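Local atomic coordinates of glutamine amidotransferase type-2 domain-containing protein (Pseudomonas aeruginosa PAO1, PDB entry 1TE5), a protein that is predicted to act as a class II glutamine amidotransferase of the Ntn-hydrolase superfamily, probably hydrolysing glutamine to release ammonia, although its acceptor substrate is unknown. Residues 14-20 / 206-212; 38-42 / 67-73; 113-117 / 131-135; 118-122 / 137-142. One frame throughout, in Å; residues are numbered along the deposited sequence.

Interaction 1: 14-20 / 206-212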
loop_
_atom_site.group_PDB
_atom_site.type_symbol
_atom_site.label_atom_id
_atom_site.label_comp_id
_atom_site.label_asym_id
_atom_site.label_seq_id
_atom_site.Cartn_x
_atom_site.Cartn_y
_atom_site.Cartn_z
ATOM N N ASP A 14 14.378 -14.235 -2.990
ATOM C CA ASP A 14 13.702 -13.936 -4.250
ATOM C C ASP A 14 12.431 -14.748 -4.455
ATOM O O ASP A 14 12.378 -15.930 -4.105
ATOM C CB ASP A 14 14.642 -14.206 -5.424
ATOM C CG ASP A 14 15.786 -13.229 -5.491
ATOM O OD1 ASP A 14 15.523 -12.005 -5.525
ATOM O OD2 ASP A 14 16.948 -13.690 -5.521
ATOM N N ILE A 15 11.421 -14.099 -5.032
ATOM C CA ILE A 15 10.136 -14.722 -5.343
ATOM C C ILE A 15 9.631 -14.098 -6.648
ATOM O O ILE A 15 9.244 -12.928 -6.667
ATOM C CB ILE A 15 9.072 -14.449 -4.260
ATOM C CG1 ILE A 15 9.585 -14.842 -2.887
ATOM C CG2 ILE A 15 7.821 -15.251 -4.547
ATOM C CD1 ILE A 15 8.548 -14.694 -1.812
ATOM N N VAL A 16 9.662 -14.847 -7.745
ATOM C CA VAL A 16 9.172 -14.297 -8.999
ATOM C C VAL A 16 7.763 -14.789 -9.316
ATOM O O VAL A 16 7.503 -15.996 -9.354
ATOM C CB VAL A 16 10.115 -14.588 -10.196
ATOM C CG1 VAL A 16 11.533 -14.179 -9.875
ATOM C CG2 VAL A 16 10.059 -16.038 -10.588
ATOM N N PHE A 17 6.834 -13.848 -9.411
ATOM C CA PHE A 17 5.473 -14.193 -9.755
ATOM C C PHE A 17 5.347 -13.997 -11.246
ATOM O O PHE A 17 5.755 -12.961 -11.771
ATOM C CB PHE A 17 4.466 -13.288 -9.052
ATOM C CG PHE A 17 4.227 -13.652 -7.628
ATOM C CD1 PHE A 17 5.130 -13.261 -6.641
ATOM C CD2 PHE A 17 3.099 -14.385 -7.264
ATOM C CE1 PHE A 17 4.913 -13.593 -5.304
ATOM C CE2 PHE A 17 2.871 -14.723 -5.931
ATOM C CZ PHE A 17 3.782 -14.326 -4.946
ATOM N N SER A 18 4.809 -15.006 -11.915
ATOM C CA SER A 18 4.590 -14.953 -13.342
ATOM C C SER A 18 3.137 -15.307 -13.576
ATOM O O SER A 18 2.741 -16.458 -13.392
ATOM C CB SER A 18 5.486 -15.951 -14.086
ATOM O OG SER A 18 6.858 -15.587 -14.040
ATOM N N PHE A 19 2.312 -14.294 -13.817
ATOM C CA PHE A 19 0.911 -14.538 -14.129
ATOM C C PHE A 19 0.862 -14.899 -15.613
ATOM O O PHE A 19 1.405 -14.165 -16.454
ATOM C CB PHE A 19 0.061 -13.293 -13.882
ATOM C CG PHE A 19 -0.288 -13.083 -12.450
ATOM C CD1 PHE A 19 -1.471 -13.601 -11.929
ATOM C CD2 PHE A 19 0.569 -12.377 -11.607
ATOM C CE1 PHE A 19 -1.800 -13.419 -10.584
ATOM C CE2 PHE A 19 0.254 -12.186 -10.260
ATOM C CZ PHE A 19 -0.934 -12.710 -9.746
ATOM N N THR A 20 0.335 -16.079 -15.927
ATOM C CA THR A 20 0.221 -16.463 -17.326
ATOM C C THR A 20 -0.784 -15.470 -17.914
ATOM O O THR A 20 -1.841 -15.232 -17.317
ATOM C CB THR A 20 -0.325 -17.921 -17.507
ATOM O OG1 THR A 20 0.623 -18.875 -17.008
ATOM C CG2 THR A 20 -0.583 -18.223 -18.992
ATOM N N ASP A 206 -2.722 -20.903 -13.815
ATOM C CA ASP A 206 -2.446 -19.626 -14.516
ATOM C C ASP A 206 -1.496 -18.795 -13.689
ATOM O O ASP A 206 -1.577 -17.563 -13.763
ATOM C CB ASP A 206 -3.750 -18.819 -14.707
ATOM C CG ASP A 206 -4.709 -19.478 -15.687
ATOM O OD1 ASP A 206 -4.317 -19.646 -16.857
ATOM O OD2 ASP A 206 -5.811 -19.875 -15.264
ATOM N N LEU A 207 -0.554 -19.465 -13.006
ATOM C CA LEU A 207 0.422 -18.743 -12.195
ATOM C C LEU A 207 1.664 -19.589 -11.957
ATOM O O LEU A 207 1.588 -20.814 -11.906
ATOM C CB LEU A 207 -0.195 -18.374 -10.840
ATOM C CG LEU A 207 0.767 -17.845 -9.770
ATOM C CD1 LEU A 207 1.087 -16.377 -10.032
ATOM C CD2 LEU A 207 0.161 -18.021 -8.385
ATOM N N THR A 208 2.790 -18.919 -11.748
ATOM C CA THR A 208 4.061 -19.581 -11.488
ATOM C C THR A 208 4.900 -18.714 -10.556
ATOM O O THR A 208 5.100 -17.532 -10.811
ATOM C CB THR A 208 4.868 -19.804 -12.791
ATOM O OG1 THR A 208 4.397 -20.980 -13.466
ATOM C CG2 THR A 208 6.347 -19.950 -12.498
ATOM N N VAL A 209 5.357 -19.292 -9.456
ATOM C CA VAL A 209 6.198 -18.561 -8.531
ATOM C C VAL A 209 7.479 -19.353 -8.360
ATOM O O VAL A 209 7.478 -20.471 -7.857
ATOM C CB VAL A 209 5.492 -18.278 -7.184
ATOM C CG1 VAL A 209 4.613 -19.439 -6.766
ATOM C CG2 VAL A 209 6.517 -17.962 -6.120
ATOM N N ASP A 210 8.565 -18.791 -8.866
ATOM C CA ASP A 210 9.858 -19.446 -8.812
ATOM C C ASP A 210 10.703 -19.006 -7.644
ATOM O O ASP A 210 10.710 -17.831 -7.272
ATOM C CB ASP A 210 10.651 -19.205 -10.101
ATOM C CG ASP A 210 9.974 -19.789 -11.317
ATOM O OD1 ASP A 210 9.322 -19.014 -12.053
ATOM O OD2 ASP A 210 10.093 -21.016 -11.532
ATOM N N PHE A 211 11.454 -19.966 -7.117
ATOM C CA PHE A 211 12.365 -19.758 -6.001
ATOM C C PHE A 211 13.760 -20.163 -6.466
ATOM O O PHE A 211 13.914 -21.086 -7.269
ATOM C CB PHE A 211 11.933 -20.598 -4.800
ATOM C CG PHE A 211 10.673 -20.107 -4.145
ATOM C CD1 PHE A 211 9.434 -20.583 -4.542
ATOM C CD2 PHE A 211 10.730 -19.166 -3.121
ATOM C CE1 PHE A 211 8.267 -20.127 -3.921
ATOM C CE2 PHE A 211 9.569 -18.707 -2.497
ATOM C CZ PHE A 211 8.336 -19.188 -2.896
ATOM N N HIS A 212 14.771 -19.434 -6.006
ATOM C CA HIS A 212 16.154 -19.711 -6.396
ATOM C C HIS A 212 16.869 -20.613 -5.400
ATOM O O HIS A 212 16.239 -21.226 -4.536
ATOM C CB HIS A 212 16.936 -18.399 -6.569
ATOM C CG HIS A 212 16.352 -17.473 -7.598
ATOM N ND1 HIS A 212 16.726 -16.150 -7.712
ATOM C CD2 HIS A 212 15.414 -17.681 -8.555
ATOM C CE1 HIS A 212 16.046 -15.582 -8.693
ATOM N NE2 HIS A 212 15.244 -16.490 -9.222
HETATM O O HOH W 1 14.661 -17.766 -3.491
#

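Interaction 2: 38-42 / 67-73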
loop_
_atom_site.group_PDB
_atom_site.type_symbol
_atom_site.label_atom_id
_atom_site.label_comp_id
_atom_site.label_asym_id
_atom_site.label_seq_id
_atom_site.Cartn_x
_atom_site.Cartn_y
_atom_site.Cartn_z
ATOM N N ILE A 38 -0.724 -9.353 -3.400
ATOM C CA ILE A 38 0.567 -9.792 -2.898
ATOM C C ILE A 38 1.216 -8.665 -2.112
ATOM O O ILE A 38 1.519 -7.605 -2.663
ATOM C CB ILE A 38 1.509 -10.187 -4.053
ATOM C CG1 ILE A 38 0.899 -11.337 -4.856
ATOM C CG2 ILE A 38 2.873 -10.584 -3.508
ATOM C CD1 ILE A 38 1.566 -11.574 -6.186
ATOM N N ALA A 39 1.387 -8.889 -0.815
ATOM C CA ALA A 39 2.020 -7.921 0.062
ATOM C C ALA A 39 3.285 -8.567 0.584
ATOM O O ALA A 39 3.331 -9.773 0.780
ATOM C CB ALA A 39 1.100 -7.565 1.204
ATOM N N PHE A 40 4.345 -7.782 0.703
ATOM C CA PHE A 40 5.601 -8.290 1.226
ATOM C C PHE A 40 6.367 -7.180 1.930
ATOM O O PHE A 40 6.073 -6.001 1.738
ATOM C CB PHE A 40 6.440 -8.972 0.136
ATOM C CG PHE A 40 6.814 -8.080 -1.004
ATOM C CD1 PHE A 40 8.058 -7.443 -1.028
ATOM C CD2 PHE A 40 5.943 -7.904 -2.077
ATOM C CE1 PHE A 40 8.436 -6.636 -2.112
ATOM C CE2 PHE A 40 6.302 -7.104 -3.163
ATOM C CZ PHE A 40 7.554 -6.468 -3.181
ATOM N N TYR A 41 7.331 -7.556 2.762
ATOM C CA TYR A 41 8.088 -6.575 3.520
ATOM C C TYR A 41 9.516 -6.322 3.093
ATOM O O TYR A 41 10.206 -7.208 2.619
ATOM C CB TYR A 41 8.061 -6.950 4.995
ATOM C CG TYR A 41 6.669 -6.977 5.560
ATOM C CD1 TYR A 41 5.814 -8.047 5.303
ATOM C CD2 TYR A 41 6.204 -5.933 6.349
ATOM C CE1 TYR A 41 4.527 -8.077 5.816
ATOM C CE2 TYR A 41 4.922 -5.949 6.868
ATOM C CZ TYR A 41 4.089 -7.021 6.601
ATOM O OH TYR A 41 2.821 -7.028 7.119
ATOM N N GLU A 42 9.958 -5.093 3.318
ATOM C CA GLU A 42 11.305 -4.639 3.014
ATOM C C GLU A 42 11.768 -3.865 4.243
ATOM O O GLU A 42 11.833 -2.633 4.286
ATOM C CB GLU A 42 11.244 -3.676 1.833
ATOM C CG GLU A 42 12.397 -3.769 0.862
ATOM C CD GLU A 42 12.052 -3.165 -0.493
ATOM O OE1 GLU A 42 11.357 -3.840 -1.287
ATOM O OE2 GLU A 42 12.475 -2.019 -0.761
ATOM N N PHE A 67 8.906 -6.234 -10.861
ATOM C CA PHE A 67 9.606 -5.824 -9.650
ATOM C C PHE A 67 10.467 -6.944 -9.063
ATOM O O PHE A 67 9.969 -8.028 -8.778
ATOM C CB PHE A 67 8.582 -5.363 -8.595
ATOM C CG PHE A 67 9.204 -4.842 -7.320
ATOM C CD1 PHE A 67 9.517 -3.498 -7.180
ATOM C CD2 PHE A 67 9.492 -5.701 -6.267
ATOM C CE1 PHE A 67 10.109 -3.017 -6.010
ATOM C CE2 PHE A 67 10.083 -5.228 -5.098
ATOM C CZ PHE A 67 10.393 -3.884 -4.973
ATOM N N PRO A 68 11.784 -6.712 -8.922
ATOM C CA PRO A 68 12.627 -7.765 -8.343
ATOM C C PRO A 68 12.300 -7.833 -6.852
ATOM O O PRO A 68 12.724 -6.981 -6.084
ATOM C CB PRO A 68 14.047 -7.236 -8.579
ATOM C CG PRO A 68 13.898 -6.377 -9.791
ATOM C CD PRO A 68 12.612 -5.643 -9.499
ATOM N N ILE A 69 11.442 -8.775 -6.486
ATOM C CA ILE A 69 11.019 -8.963 -5.107
ATOM C C ILE A 69 12.031 -9.779 -4.303
ATOM O O ILE A 69 12.593 -10.761 -4.796
ATOM C CB ILE A 69 9.645 -9.672 -5.044
ATOM C CG1 ILE A 69 8.588 -8.875 -5.813
ATOM C CG2 ILE A 69 9.221 -9.870 -3.597
ATOM C CD1 ILE A 69 7.211 -9.503 -5.798
ATOM N N LYS A 70 12.254 -9.369 -3.060
ATOM C CA LYS A 70 13.183 -10.057 -2.175
ATOM C C LYS A 70 12.840 -9.698 -0.727
ATOM O O LYS A 70 13.223 -8.633 -0.239
ATOM C CB LYS A 70 14.615 -9.641 -2.506
ATOM C CG LYS A 70 15.677 -10.540 -1.910
ATOM C CD LYS A 70 17.068 -9.934 -2.034
ATOM C CE LYS A 70 17.561 -9.885 -3.476
ATOM N NZ LYS A 70 17.902 -11.233 -4.018
ATOM N N SER A 71 12.117 -10.584 -0.050
ATOM C CA SER A 71 11.714 -10.352 1.335
ATOM C C SER A 71 11.705 -11.590 2.225
ATOM O O SER A 71 11.993 -12.704 1.779
ATOM C CB SER A 71 10.341 -9.688 1.386
ATOM O OG SER A 71 9.396 -10.406 0.624
ATOM N N GLU A 72 11.446 -11.361 3.511
ATOM C CA GLU A 72 11.383 -12.432 4.501
ATOM C C GLU A 72 9.946 -12.793 4.817
ATOM O O GLU A 72 9.683 -13.875 5.328
ATOM C CB GLU A 72 12.081 -12.013 5.793
ATOM C CG GLU A 72 13.545 -11.666 5.622
ATOM C CD GLU A 72 14.259 -11.446 6.948
ATOM O OE1 GLU A 72 15.368 -11.979 7.114
ATOM O OE2 GLU A 72 13.721 -10.742 7.824
ATOM N N THR A 73 9.016 -11.897 4.492
ATOM C CA THR A 73 7.598 -12.114 4.770
ATOM C C THR A 73 6.702 -11.725 3.592
ATOM O O THR A 73 6.656 -10.562 3.177
ATOM C CB THR A 73 7.140 -11.319 6.020
ATOM O OG1 THR A 73 8.063 -11.549 7.094
ATOM C CG2 THR A 73 5.744 -11.747 6.456
HETATM O O HOH W 2 11.341 -8.771 4.691
HETATM O O HOH W 3 12.575 -6.431 -2.359
#

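Interaction 3: 113-117 / 131-135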
loop_
_atom_site.group_PDB
_atom_site.type_symbol
_atom_site.label_atom_id
_atom_site.label_comp_id
_atom_site.label_asym_id
_atom_site.label_seq_id
_atom_site.Cartn_x
_atom_site.Cartn_y
_atom_site.Cartn_z
ATOM N N ASP A 113 -23.652 -14.488 9.002
ATOM C CA ASP A 113 -24.163 -13.699 10.123
ATOM C C ASP A 113 -23.022 -13.135 10.977
ATOM O O ASP A 113 -22.991 -13.308 12.199
ATOM C CB ASP A 113 -25.103 -14.553 10.985
ATOM C CG ASP A 113 -25.900 -13.723 11.981
ATOM O OD1 ASP A 113 -25.562 -13.737 13.190
ATOM O OD2 ASP A 113 -26.872 -13.059 11.550
ATOM N N PHE A 114 -22.071 -12.488 10.310
ATOM C CA PHE A 114 -20.927 -11.896 10.986
ATOM C C PHE A 114 -21.183 -10.404 11.118
ATOM O O PHE A 114 -21.281 -9.692 10.117
ATOM C CB PHE A 114 -19.652 -12.156 10.186
ATOM C CG PHE A 114 -18.395 -11.811 10.926
ATOM C CD1 PHE A 114 -17.527 -10.848 10.428
ATOM C CD2 PHE A 114 -18.092 -12.434 12.135
ATOM C CE1 PHE A 114 -16.373 -10.507 11.123
ATOM C CE2 PHE A 114 -16.939 -12.100 12.840
ATOM C CZ PHE A 114 -16.078 -11.133 12.334
ATOM N N GLN A 115 -21.270 -9.928 12.357
ATOM C CA GLN A 115 -21.554 -8.516 12.631
ATOM C C GLN A 115 -20.804 -7.959 13.847
ATOM O O GLN A 115 -21.417 -7.538 14.833
ATOM C CB GLN A 115 -23.067 -8.329 12.809
ATOM C CG GLN A 115 -23.814 -9.550 13.406
ATOM C CD GLN A 115 -23.403 -9.902 14.840
ATOM O OE1 GLN A 115 -24.141 -9.623 15.792
ATOM N NE2 GLN A 115 -22.235 -10.539 14.992
ATOM N N PRO A 116 -19.472 -7.861 13.755
ATOM C CA PRO A 116 -18.652 -7.345 14.854
ATOM C C PRO A 116 -19.020 -5.926 15.267
ATOM O O PRO A 116 -19.501 -5.140 14.449
ATOM C CB PRO A 116 -17.240 -7.407 14.276
ATOM C CG PRO A 116 -17.469 -7.141 12.828
ATOM C CD PRO A 116 -18.662 -8.015 12.532
ATOM N N LYS A 117 -18.821 -5.613 16.544
ATOM C CA LYS A 117 -19.119 -4.276 17.058
ATOM C C LYS A 117 -18.078 -3.289 16.532
ATOM O O LYS A 117 -16.872 -3.507 16.687
ATOM C CB LYS A 117 -19.084 -4.269 18.584
ATOM C CG LYS A 117 -19.905 -5.366 19.237
ATOM C CD LYS A 117 -19.616 -5.443 20.732
ATOM C CE LYS A 117 -18.126 -5.607 21.004
ATOM N NZ LYS A 117 -17.568 -6.790 20.301
ATOM N N ALA A 131 -13.823 -6.901 7.714
ATOM C CA ALA A 131 -14.565 -6.662 8.946
ATOM C C ALA A 131 -13.938 -7.531 10.043
ATOM O O ALA A 131 -13.855 -7.121 11.203
ATOM C CB ALA A 131 -16.028 -7.017 8.754
ATOM N N ALA A 132 -13.502 -8.727 9.652
ATOM C CA ALA A 132 -12.863 -9.668 10.561
ATOM C C ALA A 132 -11.482 -9.163 10.940
ATOM O O ALA A 132 -11.062 -9.314 12.089
ATOM C CB ALA A 132 -12.753 -11.043 9.917
ATOM N N PHE A 133 -10.766 -8.605 9.963
ATOM C CA PHE A 133 -9.421 -8.074 10.189
ATOM C C PHE A 133 -9.426 -6.945 11.223
ATOM O O PHE A 133 -8.613 -6.925 12.154
ATOM C CB PHE A 133 -8.833 -7.547 8.874
ATOM C CG PHE A 133 -7.417 -7.039 8.991
ATOM C CD1 PHE A 133 -6.949 -6.054 8.127
ATOM C CD2 PHE A 133 -6.546 -7.561 9.953
ATOM C CE1 PHE A 133 -5.627 -5.590 8.209
ATOM C CE2 PHE A 133 -5.221 -7.107 10.051
ATOM C CZ PHE A 133 -4.760 -6.117 9.171
ATOM N N CYS A 134 -10.289 -5.966 10.994
ATOM C CA CYS A 134 -10.419 -4.833 11.885
ATOM C C CYS A 134 -10.830 -5.275 13.277
ATOM O O CYS A 134 -10.246 -4.823 14.253
ATOM C CB CYS A 134 -11.433 -3.846 11.332
ATOM S SG CYS A 134 -10.893 -3.095 9.799
ATOM N N ASP A 135 -11.819 -6.162 13.361
ATOM C CA ASP A 135 -12.303 -6.656 14.644
ATOM C C ASP A 135 -11.187 -7.314 15.445
ATOM O O ASP A 135 -11.049 -7.071 16.653
ATOM C CB ASP A 135 -13.449 -7.646 14.446
ATOM C CG ASP A 135 -14.098 -8.054 15.758
ATOM O OD1 ASP A 135 -14.791 -7.219 16.378
ATOM O OD2 ASP A 135 -13.908 -9.213 16.171
#

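Interaction 4: 118-122 / 137-142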
loop_
_atom_site.group_PDB
_atom_site.type_symbol
_atom_site.label_atom_id
_atom_site.label_comp_id
_atom_site.label_asym_id
_atom_site.label_seq_id
_atom_site.Cartn_x
_atom_site.Cartn_y
_atom_site.Cartn_z
ATOM N N PRO A 118 -18.532 -2.195 15.894
ATOM C CA PRO A 118 -17.643 -1.169 15.343
ATOM C C PRO A 118 -16.666 -0.677 16.406
ATOM O O PRO A 118 -17.051 -0.448 17.557
ATOM C CB PRO A 118 -18.618 -0.076 14.926
ATOM C CG PRO A 118 -19.812 -0.857 14.510
ATOM C CD PRO A 118 -19.940 -1.849 15.637
ATOM N N GLY A 119 -15.406 -0.519 16.019
ATOM C CA GLY A 119 -14.398 -0.084 16.966
ATOM C C GLY A 119 -13.400 0.872 16.368
ATOM O O GLY A 119 -13.736 1.624 15.458
ATOM N N PHE A 120 -12.191 0.873 16.928
ATOM C CA PHE A 120 -11.088 1.731 16.496
ATOM C C PHE A 120 -10.867 1.619 14.991
ATOM O O PHE A 120 -10.763 2.628 14.284
ATOM C CB PHE A 120 -9.780 1.322 17.186
ATOM C CG PHE A 120 -9.887 1.150 18.681
ATOM C CD1 PHE A 120 -10.013 2.261 19.524
ATOM C CD2 PHE A 120 -9.807 -0.132 19.251
ATOM C CE1 PHE A 120 -10.058 2.100 20.914
ATOM C CE2 PHE A 120 -9.850 -0.313 20.633
ATOM C CZ PHE A 120 -9.974 0.808 21.472
ATOM N N TYR A 121 -10.665 0.386 14.537
ATOM C CA TYR A 121 -10.449 0.096 13.130
ATOM C C TYR A 121 -11.782 -0.168 12.450
ATOM O O TYR A 121 -12.641 -0.870 12.982
ATOM C CB TYR A 121 -9.535 -1.121 12.969
ATOM C CG TYR A 121 -8.155 -0.949 13.564
ATOM C CD1 TYR A 121 -7.879 -1.361 14.870
ATOM C CD2 TYR A 121 -7.114 -0.392 12.819
ATOM C CE1 TYR A 121 -6.603 -1.228 15.420
ATOM C CE2 TYR A 121 -5.830 -0.256 13.361
ATOM C CZ TYR A 121 -5.587 -0.677 14.662
ATOM O OH TYR A 121 -4.331 -0.545 15.206
ATOM N N ARG A 122 -11.957 0.413 11.271
ATOM C CA ARG A 122 -13.181 0.229 10.509
ATOM C C ARG A 122 -12.830 -0.179 9.080
ATOM O O ARG A 122 -11.823 0.270 8.526
ATOM C CB ARG A 122 -14.003 1.522 10.495
ATOM C CG ARG A 122 -14.399 2.037 11.868
ATOM C CD ARG A 122 -15.366 3.196 11.734
ATOM N NE ARG A 122 -15.668 3.827 13.013
ATOM C CZ ARG A 122 -16.402 3.279 13.973
ATOM N NH1 ARG A 122 -16.617 3.938 15.099
ATOM N NH2 ARG A 122 -16.914 2.069 13.810
ATOM N N LEU A 137 -8.135 -6.763 15.121
ATOM C CA LEU A 137 -7.221 -5.677 15.438
ATOM C C LEU A 137 -7.720 -4.902 16.643
ATOM O O LEU A 137 -6.920 -4.402 17.430
ATOM C CB LEU A 137 -7.062 -4.742 14.228
ATOM C CG LEU A 137 -6.117 -5.198 13.114
ATOM C CD1 LEU A 137 -6.182 -4.231 11.966
ATOM C CD2 LEU A 137 -4.698 -5.296 13.633
ATOM N N ASN A 138 -9.036 -4.798 16.778
ATOM C CA ASN A 138 -9.656 -4.081 17.888
ATOM C C ASN A 138 -9.490 -4.829 19.199
ATOM O O ASN A 138 -9.379 -4.220 20.262
ATOM C CB ASN A 138 -11.141 -3.841 17.619
ATOM C CG ASN A 138 -11.377 -2.808 16.538
ATOM O OD1 ASN A 138 -12.479 -2.700 15.997
ATOM N ND2 ASN A 138 -10.353 -2.023 16.235
ATOM N N ARG A 139 -9.505 -6.156 19.114
ATOM C CA ARG A 139 -9.344 -7.015 20.276
ATOM C C ARG A 139 -7.906 -6.988 20.761
ATOM O O ARG A 139 -7.643 -7.136 21.954
ATOM C CB ARG A 139 -9.717 -8.447 19.922
ATOM C CG ARG A 139 -11.133 -8.616 19.442
ATOM C CD ARG A 139 -11.328 -10.029 18.963
ATOM N NE ARG A 139 -12.710 -10.300 18.608
ATOM C CZ ARG A 139 -13.353 -11.412 18.941
ATOM N NH1 ARG A 139 -14.618 -11.581 18.575
ATOM N NH2 ARG A 139 -12.729 -12.356 19.640
ATOM N N VAL A 140 -6.975 -6.909 19.819
ATOM C CA VAL A 140 -5.555 -6.857 20.157
ATOM C C VAL A 140 -5.230 -5.487 20.745
ATOM O O VAL A 140 -4.474 -5.393 21.705
ATOM C CB VAL A 140 -4.639 -7.137 18.913
ATOM C CG1 VAL A 140 -3.173 -6.933 19.249
ATOM C CG2 VAL A 140 -4.831 -8.553 18.434
ATOM N N ARG A 141 -5.802 -4.432 20.168
ATOM C CA ARG A 141 -5.563 -3.074 20.642
ATOM C C ARG A 141 -6.181 -2.840 22.027
ATOM O O ARG A 141 -5.603 -2.138 22.859
ATOM C CB ARG A 141 -6.080 -2.042 19.619
ATOM C CG ARG A 141 -5.935 -0.577 20.061
ATOM C CD ARG A 141 -5.116 0.292 19.094
ATOM N NE ARG A 141 -4.052 1.096 19.702
ATOM C CZ ARG A 141 -2.787 1.147 19.271
ATOM N NH1 ARG A 141 -1.900 1.912 19.896
ATOM N NH2 ARG A 141 -2.398 0.431 18.223
ATOM N N ARG A 142 -7.346 -3.430 22.279
ATOM C CA ARG A 142 -8.017 -3.269 23.568
ATOM C C ARG A 142 -7.272 -4.022 24.666
ATOM O O ARG A 142 -7.017 -3.475 25.742
ATOM C CB ARG A 142 -9.466 -3.753 23.481
ATOM C CG ARG A 142 -10.389 -3.138 24.518
ATOM C CD ARG A 142 -11.843 -3.450 24.202
ATOM N NE ARG A 142 -12.752 -2.937 25.226
ATOM C CZ ARG A 142 -12.900 -3.462 26.444
ATOM N NH1 ARG A 142 -13.756 -2.922 27.305
ATOM N NH2 ARG A 142 -12.193 -4.529 26.805
#

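Interaction 1: 14-20 / 206-212
Val16 and Asp210 face each other as a hydrogen-bonded pair in an antiparallel ladder whose two strands run 162° apart. Val16 N donates to Asp210 O at 3.2 Å, and Asp210 N returns a bond to Val16 O. On the face that carries Val16, Ser18, Thr208 and Asp210, Val16 holds CG1 anti to the carbonyl carbon (chi1 -51°); its CG2 branch thus falls between backbone N and carbonyl carbon and lies 3.3 Å from Asp210 CB. The carboxylate of Asp210 has its charge partner in Arg201. In the next hydrogen-bonded pair, Ser18 N meets Thr208 O at 2.8 Å.

Leu207 works on the other face, with Phe17, Phe19 and Val209. Its CD1 stands 4.0 Å from the centroid of the Phe19 ring, 4° off the normal, a well-centred CH-pi contact; the same methyl meets the edge of Phe17, at CD2. Further along, Ile15 CG2 and Val209 CG2 pack tightly at 3.4 Å.

Asp14 closes the ladder's end. Its OD1 forms a salt bridge with Lys70; secondary to this is a weak bond from His212 ND1 to OD2 (3.3 Å), and one water bridges Asp14 O to His212 N. Strand 200-203 flanks 207-211 on its far edge, while Leu5 and Met7 of strand 4-9 and Val64 of helix 59-66 pack against the apolar face.

Interaction 2: 38-42 / 67-73
Ile69 lays its CG2 methyl over the ring of Phe40, 3.6 Å from the centroid and 11° off the normal, which marks a CH-pi contact. Phe40 CG sits between the backbone N and the carbonyl carbon (chi1 60°), and this rotamer swings the ring across to Ile69 and Phe67. Phe67 reaches it with CG anti to the backbone N; its ring is set obliquely, planes 48° apart, with CE2 at 3.4 Å from Phe40 CZ, near the plane of the Phe40 ring. Ser71 OG is buried with no polar partner in the model, 3.3 Å from Phe40 CB.

Tyr41 N bonds to Thr73 O at 3.1 Å, and Thr73 CB packs on Tyr41 CD1. Two waters complete the seam: one joins Tyr41 O to Glu72 N, the other Glu42 OE1 to Lys70 O. Glu42 OE1 also pairs with Arg47.

The corner at Glu72 links a small sheet to that of strands 35-42 and 73-80, and the Tyr41 hydroxyl, bonded to Thr104 and Tyr102, ties the latter to the sheet of strand 101-108, consistent with the family's αββα Ntn-type sandwich.

Interaction 3: 113-117 / 131-135
A loop laid against the side of a helix makes this contact: Phe114 and Pro116, from the connection between strand 101-108 and helix 128-143, rest on Ala131, Ala132 and Asp135 of that helix. It is small, burying 216 Å² in all, and largely apolar, though it includes the Asp135 carboxylate; no hydrogen bond crosses it. Phe114 reaches the helix by holding CG anti to its N (chi1 -169°). Its CE1 then comes 3.7 Å from Ala132 CA and 3.9 Å from Ala132 CB, and the carbonyl carbon of Ala131 lies at the ring's edge. Pro116 folds back onto this ring, with CD 3.6 Å above the ring plane, offset toward the rim.

Pro116 CB also meets Asp135 OD1 at 3.2 Å. The other oxygen, OD2, is taken by Tyr164 OH and Arg139 NE, which probably fix the carboxylate's rotation. Lys117 NZ stays 4.8 Å from Asp135 OD1, so any attraction between the two charges is probably weak and long-range. The Phe114 ring also meets Tyr164 of helix 150-165 at about 85°. The loop thus borders the helical layer that covers one face of what is probably an Ntn-type sandwich.

Interaction 4: 118-122 / 137-142
An irregular stretch, 118-122, runs past the side of helix segment 137-142, coming closest at Phe120 and Asn138, whose CA atoms are 6.1 Å apart. Asn138 points its amide into the loop, beside Gly119 and between the side chains of Phe120 and Tyr121, with CG anti to the carbonyl carbon (chi1 -71°). Its CG is 3.8 Å from Tyr121 N, although the amide's orientation is probably reversed in the model.

The two rings close on the helix differently. Tyr121 is covered by Leu137: the CB lies 3.9 Å from the ring centroid, 28° off the normal, and CD1 stands 4.0 Å above the Tyr121 ring plane, over its centre. Phe120 is met on one face by Arg141 CG, 4.3 Å from the centroid of that ring. The Arg141 chain then bends, bringing NH2 to 3.7 Å from Tyr121 OH, a hydroxyl whose bond goes to Glu97 O.

This surface is part of the interface with the second subunit. Phe120 O bonds to Arg141 NH1 of the second subunit, Arg122 pairs with Glu146 of that subunit, and the Tyr121 ring meets its Phe120. The loop and the helix it packs on, in the helical layer of what is probably an Ntn-type sandwich, together contribute to the subunit interface.

How the interactions relate
The four contacts form two groups; interaction 1 lies across the chain's centre from interactions 3 and 4. Interactions 1 and 2 touch, their centres 13 Å apart: Asp14 OD1 forms a salt bridge with Lys70 NZ at 2.9 Å, and Phe17 CD2 packs on Ile38 CD1 at 3.4 Å. Interactions 2, 3 and 4 all lie within the loop closed by interaction 1. Interactions 3 and 4 share helix 128-143 and alternate along the sequence; Cys134 SG meets Arg122 C at 3.6 Å. The groups are separate, with centres about 33 Å apart for interactions 1 and 3 and nearest atoms about 8 Å apart for 2 and 3. Interactions 2 and 4 both reach the second subunit. None can be assigned to the active site from this geometry.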